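Local coordinates for 4-carboxymuconolactone decarboxylase (Sinorhizobium meliloti, PDB 4G9Q), which is of uncertain reaction but belongs to the carboxymuconolactone decarboxylase family, forms an all-helical trimer and may have peroxiredoxin-like activity, at residues Q99-G104 / S108-T113. Numbering follows the deposited sequence.
Sequences QALENG and SEISET
Ile110 carries the apolar part of this contact, and on its side a single atom makes the apolar contacts: CD1 of Ile110 lies 3.8 Å from CD2 of Leu101 and 4.0 Å from CB of Ala100. The reach follows from the torsions, since CG1 is anti to the carbonyl carbon and CD1 is anti to CA (chi2 -180°), which leaves the branch extended. Leu101 meets it through CG and CD2, the two side chains crossing at about a right angle. Phe137 of helix 130-139 touches both Leu101 and Ile110, while Ile81 of helix 73-86 packs on Ala100, extending the apolar cluster.

The polar link is indirect. Gly104 O and Glu109 OE1 are 4.4 Å apart, too far for a direct bond, and one water donates to both, at 2.8 Å from Gly104 O and 2.7 Å from Glu109 OE1. The carboxylate has further partners: Lys106 N bonds to OE1, and Arg74 forms a salt bridge with OE2, so that with the water both carboxylate oxygens are held.

Within helix 107-120, Glu109 O accepts from Thr113 N and, at 2.8 Å, from Thr113 OG1, the two donors approaching opposite faces of the carbonyl plane; the hydroxyl is tilted 31° from it.

Gly104 is the first residue after helix 93-102 to leave helical angles. Its positive phi (98°), a backbone conformation that suits glycine, and its bonds back into the last turn, among them Gly104 N to Leu101 O at 3.1 Å, define a Schellman motif. The arrangement is a short connection between consecutive helices, 93-102 and 107-120, of the all-alpha carboxymuconolactone decarboxylase fold.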
ATOM      1  N   GLN A  99      23.431  -1.571   6.915  1.00 10.26           N
ATOM      2  CA  GLN A  99      23.825  -2.877   6.393  1.00 10.57           C
ATOM      3  C   GLN A  99      24.246  -2.786   4.933  1.00 10.11           C
ATOM      4  O   GLN A  99      25.203  -3.441   4.522  1.00 10.49           O
ATOM      5  CB  GLN A  99      22.696  -3.895   6.544  1.00 10.96           C
ATOM      6  CG  GLN A  99      22.536  -4.461   7.947  1.00 13.81           C
ATOM      7  CD  GLN A  99      23.748  -5.249   8.421  1.00 17.45           C
ATOM      8  OE1 GLN A  99      24.234  -6.152   7.734  1.00 19.84           O
ATOM      9  NE2 GLN A  99      24.237  -4.910   9.609  1.00 18.86           N
ATOM     10  N   ALA A 100      23.537  -1.972   4.150  1.00  9.95           N
ATOM     11  CA  ALA A 100      23.879  -1.795   2.737  1.00  9.48           C
ATOM     12  C   ALA A 100      25.292  -1.236   2.577  1.00  9.44           C
ATOM     13  O   ALA A 100      26.076  -1.722   1.758  1.00  9.41           O
ATOM     14  CB  ALA A 100      22.864  -0.892   2.049  1.00  8.95           C
ATOM     15  N   LEU A 101      25.611  -0.222   3.379  1.00  9.76           N
ATOM     16  CA  LEU A 101      26.945   0.379   3.379  1.00 10.23           C
ATOM     17  C   LEU A 101      28.014  -0.650   3.756  1.00 10.75           C
ATOM     18  O   LEU A 101      29.062  -0.731   3.110  1.00 10.60           O
ATOM     19  CB  LEU A 101      26.985   1.586   4.320  1.00 10.11           C
ATOM     20  CG  LEU A 101      26.114   2.786   3.927  1.00 10.40           C
ATOM     21  CD1 LEU A 101      26.000   3.761   5.080  1.00 11.75           C
ATOM     22  CD2 LEU A 101      26.673   3.482   2.686  1.00 10.76           C
ATOM     23  N   GLU A 102      27.727  -1.447   4.784  1.00 11.35           N
ATOM     24  CA  GLU A 102      28.611  -2.549   5.187  1.00 12.42           C
ATOM     25  C   GLU A 102      28.791  -3.564   4.046  1.00 12.44           C
ATOM     26  O   GLU A 102      29.888  -4.097   3.845  1.00 12.36           O
ATOM     27  CB  GLU A 102      28.063  -3.231   6.445  1.00 12.83           C
ATOM     28  CG  GLU A 102      29.045  -4.167   7.152  1.00 16.22           C
ATOM     29  CD  GLU A 102      30.192  -3.439   7.848  1.00 19.85           C
ATOM     30  OE1 GLU A 102      30.089  -2.216   8.104  1.00 21.17           O
ATOM     31  OE2 GLU A 102      31.208  -4.104   8.146  1.00 23.58           O
ATOM     32  N   ASN A 103      27.717  -3.797   3.290  1.00 12.15           N
ATOM     33  CA  ASN A 103      27.730  -4.731   2.162  1.00 12.25           C
ATOM     34  C   ASN A 103      28.337  -4.178   0.870  1.00 12.01           C
ATOM     35  O   ASN A 103      28.408  -4.884  -0.143  1.00 12.29           O
ATOM     36  CB  ASN A 103      26.321  -5.266   1.893  1.00 12.25           C
ATOM     37  CG  ASN A 103      25.828  -6.186   2.995  1.00 12.94           C
ATOM     38  OD1 ASN A 103      26.613  -6.693   3.796  1.00 13.11           O
ATOM     39  ND2 ASN A 103      24.521  -6.405   3.038  1.00 12.21           N
ATOM     40  N   GLY A 104      28.762  -2.920   0.907  1.00 11.65           N
ATOM     41  CA  GLY A 104      29.496  -2.329  -0.205  1.00 11.42           C
ATOM     42  C   GLY A 104      28.679  -1.489  -1.167  1.00 10.74           C
ATOM     43  O   GLY A 104      29.182  -1.098  -2.221  1.00 10.70           O
ATOM     44  N   SER A 108      26.503   7.124  -2.488  1.00  7.08           N
ATOM     45  CA  SER A 108      25.948   7.766  -3.684  1.00  7.14           C
ATOM     46  C   SER A 108      24.863   6.908  -4.338  1.00  7.03           C
ATOM     47  O   SER A 108      23.919   7.437  -4.929  1.00  7.26           O
ATOM     48  CB  SER A 108      27.056   8.097  -4.688  1.00  7.60           C
ATOM     49  OG  SER A 108      27.729   6.929  -5.122  1.00  8.79           O
ATOM     50  N   GLU A 109      24.999   5.589  -4.222  1.00  6.61           N
ATOM     51  CA  GLU A 109      24.013   4.651  -4.774  1.00  6.98           C
ATOM     52  C   GLU A 109      22.717   4.642  -3.951  1.00  6.49           C
ATOM     53  O   GLU A 109      21.618   4.582  -4.511  1.00  6.52           O
ATOM     54  CB  GLU A 109      24.619   3.255  -4.901  1.00  7.00           C
ATOM     55  CG  GLU A 109      25.662   3.167  -6.025  1.00  7.97           C
ATOM     56  CD  GLU A 109      26.430   1.862  -6.025  1.00  9.22           C
ATOM     57  OE1 GLU A 109      26.677   1.312  -4.933  1.00  9.32           O
ATOM     58  OE2 GLU A 109      26.797   1.390  -7.125  1.00 10.69           O
ATOM     59  N   ILE A 110      22.852   4.728  -2.629  1.00  6.55           N
ATOM     60  CA  ILE A 110      21.694   4.858  -1.742  1.00  6.33           C
ATOM     61  C   ILE A 110      21.002   6.190  -2.025  1.00  6.56           C
ATOM     62  O   ILE A 110      19.783   6.242  -2.192  1.00  5.88           O
ATOM     63  CB  ILE A 110      22.094   4.743  -0.242  1.00  6.14           C
ATOM     64  CG1 ILE A 110      22.683   3.353   0.026  1.00  6.57           C
ATOM     65  CG2 ILE A 110      20.896   5.048   0.675  1.00  6.82           C
ATOM     66  CD1 ILE A 110      23.112   3.102   1.466  1.00  7.04           C
ATOM     67  N   SER A 111      21.800   7.253  -2.095  1.00  6.34           N
ATOM     68  CA  SER A 111      21.321   8.587  -2.442  1.00  6.64           C
ATOM     69  C   SER A 111      20.509   8.564  -3.737  1.00  6.50           C
ATOM     70  O   SER A 111      19.390   9.110  -3.803  1.00  6.64           O
ATOM     71  CB  SER A 111      22.518   9.541  -2.573  1.00  6.49           C
ATOM     72  OG  SER A 111      22.093  10.858  -2.851  1.00  8.03           O
ATOM     73  N   GLU A 112      21.061   7.916  -4.762  1.00  5.98           N
ATOM     74  CA  GLU A 112      20.405   7.867  -6.070  1.00  6.13           C
ATOM     75  C   GLU A 112      19.158   6.984  -6.070  1.00  5.99           C
ATOM     76  O   GLU A 112      18.199   7.269  -6.788  1.00  5.86           O
ATOM     77  CB  GLU A 112      21.395   7.434  -7.158  1.00  6.08           C
ATOM     78  CG  GLU A 112      20.869   7.580  -8.591  1.00  6.59           C
ATOM     79  CD  GLU A 112      20.603   9.023  -9.003  1.00  8.18           C
ATOM     80  OE1 GLU A 112      20.972   9.960  -8.252  1.00 10.83           O
ATOM     81  OE2 GLU A 112      20.021   9.221 -10.089  1.00  7.99           O
ATOM     82  N   THR A 113      19.159   5.930  -5.254  1.00  5.73           N
ATOM     83  CA  THR A 113      17.985   5.057  -5.149  1.00  5.81           C
ATOM     84  C   THR A 113      16.780   5.841  -4.629  1.00  5.94           C
ATOM     85  O   THR A 113      15.664   5.706  -5.144  1.00  5.96           O
ATOM     86  CB  THR A 113      18.274   3.832  -4.258  1.00  5.83           C
ATOM     87  OG1 THR A 113      19.296   3.049  -4.880  1.00  5.50           O
ATOM     88  CG2 THR A 113      17.021   2.966  -4.080  1.00  5.81           C
TER
HETATM   89  O   HOH W   1      28.239  -0.835  -4.862  1.00 11.43           O